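Local coordinates for protein N-acylglucosamine 2-epimerase (Marinomonas mediterranea, PDB 5X32) that catalyses the reversible isomerization of D-mannose to D-fructose and, less efficiently, acts on D-lyxose, while leaving D-glucose untouched, at residues A199-L202 / A203-C207; Y277-D280 / L281-K285. All coordinates share one frame; numbering follows the deposited sequence.

Contact 1. Residues A199-L202 / A203-C207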
# COMPACT_ATOMS: atom_id res chain seq x y z
N ALA A 199 -6.25 -14.51 3.08
CA ALA A 199 -5.00 -13.78 3.10
C ALA A 199 -3.85 -14.76 3.10
O ALA A 199 -2.90 -14.62 2.32
CB ALA A 199 -4.91 -12.87 4.31
N LYS A 200 -3.94 -15.80 3.93
CA LYS A 200 -2.83 -16.75 3.99
C LYS A 200 -2.67 -17.56 2.71
O LYS A 200 -1.54 -17.91 2.32
CB LYS A 200 -2.98 -17.65 5.20
CG LYS A 200 -3.18 -16.88 6.49
CD LYS A 200 -3.24 -17.80 7.68
CE LYS A 200 -2.24 -18.92 7.52
NZ LYS A 200 -1.86 -19.52 8.82
N LEU A 201 -3.79 -17.84 2.05
CA LEU A 201 -3.74 -18.57 0.78
C LEU A 201 -3.06 -17.74 -0.32
O LEU A 201 -2.25 -18.25 -1.10
CB LEU A 201 -5.15 -18.97 0.33
CG LEU A 201 -5.27 -19.72 -0.99
CD1 LEU A 201 -4.33 -20.90 -1.06
CD2 LEU A 201 -6.71 -20.15 -1.26
N LEU A 202 -3.39 -16.45 -0.36
CA LEU A 202 -2.79 -15.52 -1.31
C LEU A 202 -1.29 -15.41 -1.03
O LEU A 202 -0.46 -15.46 -1.95
CB LEU A 202 -3.47 -14.15 -1.22
CG LEU A 202 -4.93 -14.16 -1.67
CD1 LEU A 202 -5.61 -12.82 -1.42
CD2 LEU A 202 -5.00 -14.54 -3.13
N ALA A 203 -0.97 -15.25 0.25
CA ALA A 203 0.42 -15.18 0.69
C ALA A 203 1.17 -16.40 0.19
O ALA A 203 2.22 -16.24 -0.44
CB ALA A 203 0.51 -15.10 2.21
N LYS A 204 0.63 -17.59 0.43
CA LYS A 204 1.29 -18.83 0.00
C LYS A 204 1.47 -18.86 -1.51
O LYS A 204 2.55 -19.23 -2.01
CB LYS A 204 0.51 -20.07 0.44
CG LYS A 204 1.14 -21.38 -0.05
CD LYS A 204 1.00 -22.52 0.93
CE LYS A 204 2.13 -22.51 1.94
NZ LYS A 204 1.87 -23.31 3.17
N ASN A 205 0.39 -18.55 -2.23
CA ASN A 205 0.40 -18.64 -3.68
C ASN A 205 1.32 -17.68 -4.41
O ASN A 205 1.88 -18.02 -5.47
CB ASN A 205 -1.02 -18.48 -4.20
CG ASN A 205 -1.77 -19.76 -4.11
OD1 ASN A 205 -1.20 -20.81 -4.42
ND2 ASN A 205 -3.03 -19.72 -3.68
N ILE A 206 1.53 -16.51 -3.83
CA ILE A 206 2.37 -15.52 -4.46
C ILE A 206 3.81 -15.74 -4.00
O ILE A 206 4.74 -15.86 -4.81
CB ILE A 206 1.90 -14.08 -4.14
CG1 ILE A 206 0.53 -13.83 -4.75
CG2 ILE A 206 2.89 -13.07 -4.67
CD1 ILE A 206 0.55 -13.83 -6.25
N CYS A 207 3.99 -15.83 -2.68
CA CYS A 207 5.32 -15.95 -2.11
C CYS A 207 5.95 -17.33 -2.22
O CYS A 207 7.17 -17.44 -2.16
CB CYS A 207 5.27 -15.55 -0.64
SG CYS A 207 5.00 -13.81 -0.42
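L201 and N205 meet one turn apart on the alpha-helix 193-212, part of the (alpha/alpha)6 barrel of the N-acylglucosamine 2-epimerase family. Their side chains pass each other at a slant: the CD1 methyl of L201 lies 3.2 Å from ND2 of N205, with CG of L201 next at 3.5 Å from the same nitrogen. The leucine torsion accounts for this, since CG is anti to the backbone N (chi1 180°) and the branch comes round to the amide. L201 O accepts the N205 backbone N-H at 2.9 Å. The side-chain ND2 of N205, though 3.1 Å from L201 O, makes too poor an angle for a hydrogen bond, and turns instead to a weak bond with G154 O. Replacing N205 by an alanine would probably leave G154 O without this donor and deprive the CD1 methyl of L201 of its amide neighbour. L202 and I206 also lie one turn apart, and both side chains touch L155 and N176. Here the peptide N-H of I206 bonds to L202 O at 148°, while CG1 of I206 rests 3.4 Å from L202 O.

Contact 2. Residues Y277-D280 / L281-K285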
# COMPACT_ATOMS: atom_id res chain seq x y z
N TYR A 277 14.54 -13.91 3.51
CA TYR A 277 15.19 -14.13 2.21
C TYR A 277 14.92 -12.99 1.21
O TYR A 277 15.86 -12.39 0.67
CB TYR A 277 14.73 -15.47 1.63
CG TYR A 277 15.26 -15.76 0.25
CD1 TYR A 277 14.47 -15.58 -0.89
CD2 TYR A 277 16.55 -16.24 0.08
CE1 TYR A 277 14.96 -15.86 -2.16
CE2 TYR A 277 17.05 -16.52 -1.18
CZ TYR A 277 16.26 -16.33 -2.29
OH TYR A 277 16.80 -16.63 -3.53
N LEU A 278 13.63 -12.69 1.02
CA LEU A 278 13.17 -11.61 0.14
C LEU A 278 13.78 -10.29 0.55
O LEU A 278 14.31 -9.57 -0.30
CB LEU A 278 11.65 -11.50 0.14
CG LEU A 278 10.93 -12.66 -0.55
CD1 LEU A 278 9.43 -12.54 -0.38
CD2 LEU A 278 11.30 -12.67 -2.03
N PHE A 279 13.73 -9.97 1.83
CA PHE A 279 14.30 -8.69 2.23
C PHE A 279 15.80 -8.63 1.97
O PHE A 279 16.28 -7.67 1.37
CB PHE A 279 14.03 -8.39 3.70
CG PHE A 279 14.49 -7.03 4.13
CD1 PHE A 279 13.60 -5.97 4.17
CD2 PHE A 279 15.81 -6.81 4.51
CE1 PHE A 279 14.02 -4.70 4.56
CE2 PHE A 279 16.25 -5.56 4.89
CZ PHE A 279 15.35 -4.49 4.92
N ASP A 280 16.54 -9.66 2.39
CA ASP A 280 18.00 -9.64 2.24
C ASP A 280 18.37 -9.46 0.78
O ASP A 280 19.19 -8.60 0.44
CB ASP A 280 18.65 -10.92 2.78
CG ASP A 280 18.53 -11.04 4.29
OD1 ASP A 280 18.31 -10.00 4.95
OD2 ASP A 280 18.69 -12.18 4.80
N LEU A 281 17.74 -10.27 -0.06
CA LEU A 281 17.99 -10.23 -1.49
C LEU A 281 17.62 -8.87 -2.11
O LEU A 281 18.43 -8.29 -2.86
CB LEU A 281 17.22 -11.36 -2.18
CG LEU A 281 17.93 -12.04 -3.34
CD1 LEU A 281 19.40 -12.24 -3.04
CD2 LEU A 281 17.27 -13.36 -3.62
N ALA A 282 16.41 -8.38 -1.83
CA ALA A 282 15.95 -7.11 -2.40
C ALA A 282 16.85 -5.97 -1.97
O ALA A 282 17.41 -5.26 -2.81
CB ALA A 282 14.51 -6.81 -1.98
N TYR A 283 17.04 -5.82 -0.66
CA TYR A 283 17.83 -4.73 -0.15
C TYR A 283 19.24 -4.79 -0.74
O TYR A 283 19.75 -3.78 -1.24
CB TYR A 283 17.88 -4.75 1.38
CG TYR A 283 18.63 -3.56 1.99
CD1 TYR A 283 20.03 -3.56 2.07
CD2 TYR A 283 17.94 -2.46 2.48
CE1 TYR A 283 20.71 -2.49 2.62
CE2 TYR A 283 18.61 -1.38 3.04
CZ TYR A 283 20.00 -1.40 3.11
OH TYR A 283 20.68 -0.33 3.65
N LYS A 284 19.86 -5.96 -0.71
CA LYS A 284 21.22 -6.03 -1.21
C LYS A 284 21.29 -5.67 -2.68
O LYS A 284 22.20 -4.96 -3.10
CB LYS A 284 21.81 -7.43 -1.02
CG LYS A 284 23.17 -7.57 -1.67
CD LYS A 284 23.91 -8.78 -1.14
CE LYS A 284 22.94 -9.88 -0.73
NZ LYS A 284 23.68 -11.08 -0.26
N LYS A 285 20.30 -6.08 -3.47
CA LYS A 285 20.33 -5.72 -4.88
C LYS A 285 20.03 -4.25 -5.17
O LYS A 285 20.57 -3.70 -6.13
CB LYS A 285 19.37 -6.59 -5.69
CG LYS A 285 19.79 -8.05 -5.82
CD LYS A 285 18.94 -8.70 -6.88
CE LYS A 285 18.91 -10.20 -6.84
NZ LYS A 285 17.96 -10.66 -7.89
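F279 and Y283 share one first torsion, CG anti to the backbone N (chi1 -175° and -176°), and this sends both rings off the helix in the same direction. Y277 has the same setting four residues before L281, and its phenol runs alongside the leucine branch. The evidence for pairing differs between the two. The F279 and Y283 rings are near parallel, their planes at 16°, but their centroids stand 5.8 Å apart and the rings have slid until they barely overlap; the contact rests mainly on CE2 of F279 against CB of Y283 (4.0 Å) and CZ of F279 against CD2 of Y283 (4.1 Å). At the other pair a single methyl does the work: CD2 of L281 lies 3.4 Å from CZ of Y277, meeting the phenol obliquely. These are i to i+4 contacts of the alpha-helix 271-286 in the (alpha/alpha)6 barrel, and the backbone repeats the spacing, with L281 N to Y277 O at 2.9 Å and Y283 N to F279 O at 2.8 Å. Partners elsewhere in the chain fix the phenol ends: Y277 OH bonds to S216 O, and Y283 OH to OG1 of T339, while the Y283 ring stacks with W287. F279 packs on A320, A321 and L324 of helix 311-328. D280 OD1 bonds to Y333 OH, while its backbone O takes the K284 N-H at 3.0 Å.

In the fold
Contact 1 comes first along the chain, on helix 193-212, and contact 2 follows on helix 271-286; helix 249-265 lies between them in sequence. Their centres are 19 Å apart and their nearest atoms about 5 Å, so the two do not touch. Helix 249-265 links them in space: A203 and I206 pack on its L262 and W255, whereas L278 and A282 lie against Q252 and F279 against T253. The same helix carries H251, a proton donor/acceptor by similarity, whose side chain is about 8 Å from those of I206 and A282. Both contacts thus lie on helices that pack against the helix bearing one of the two histidines that are probably catalytic.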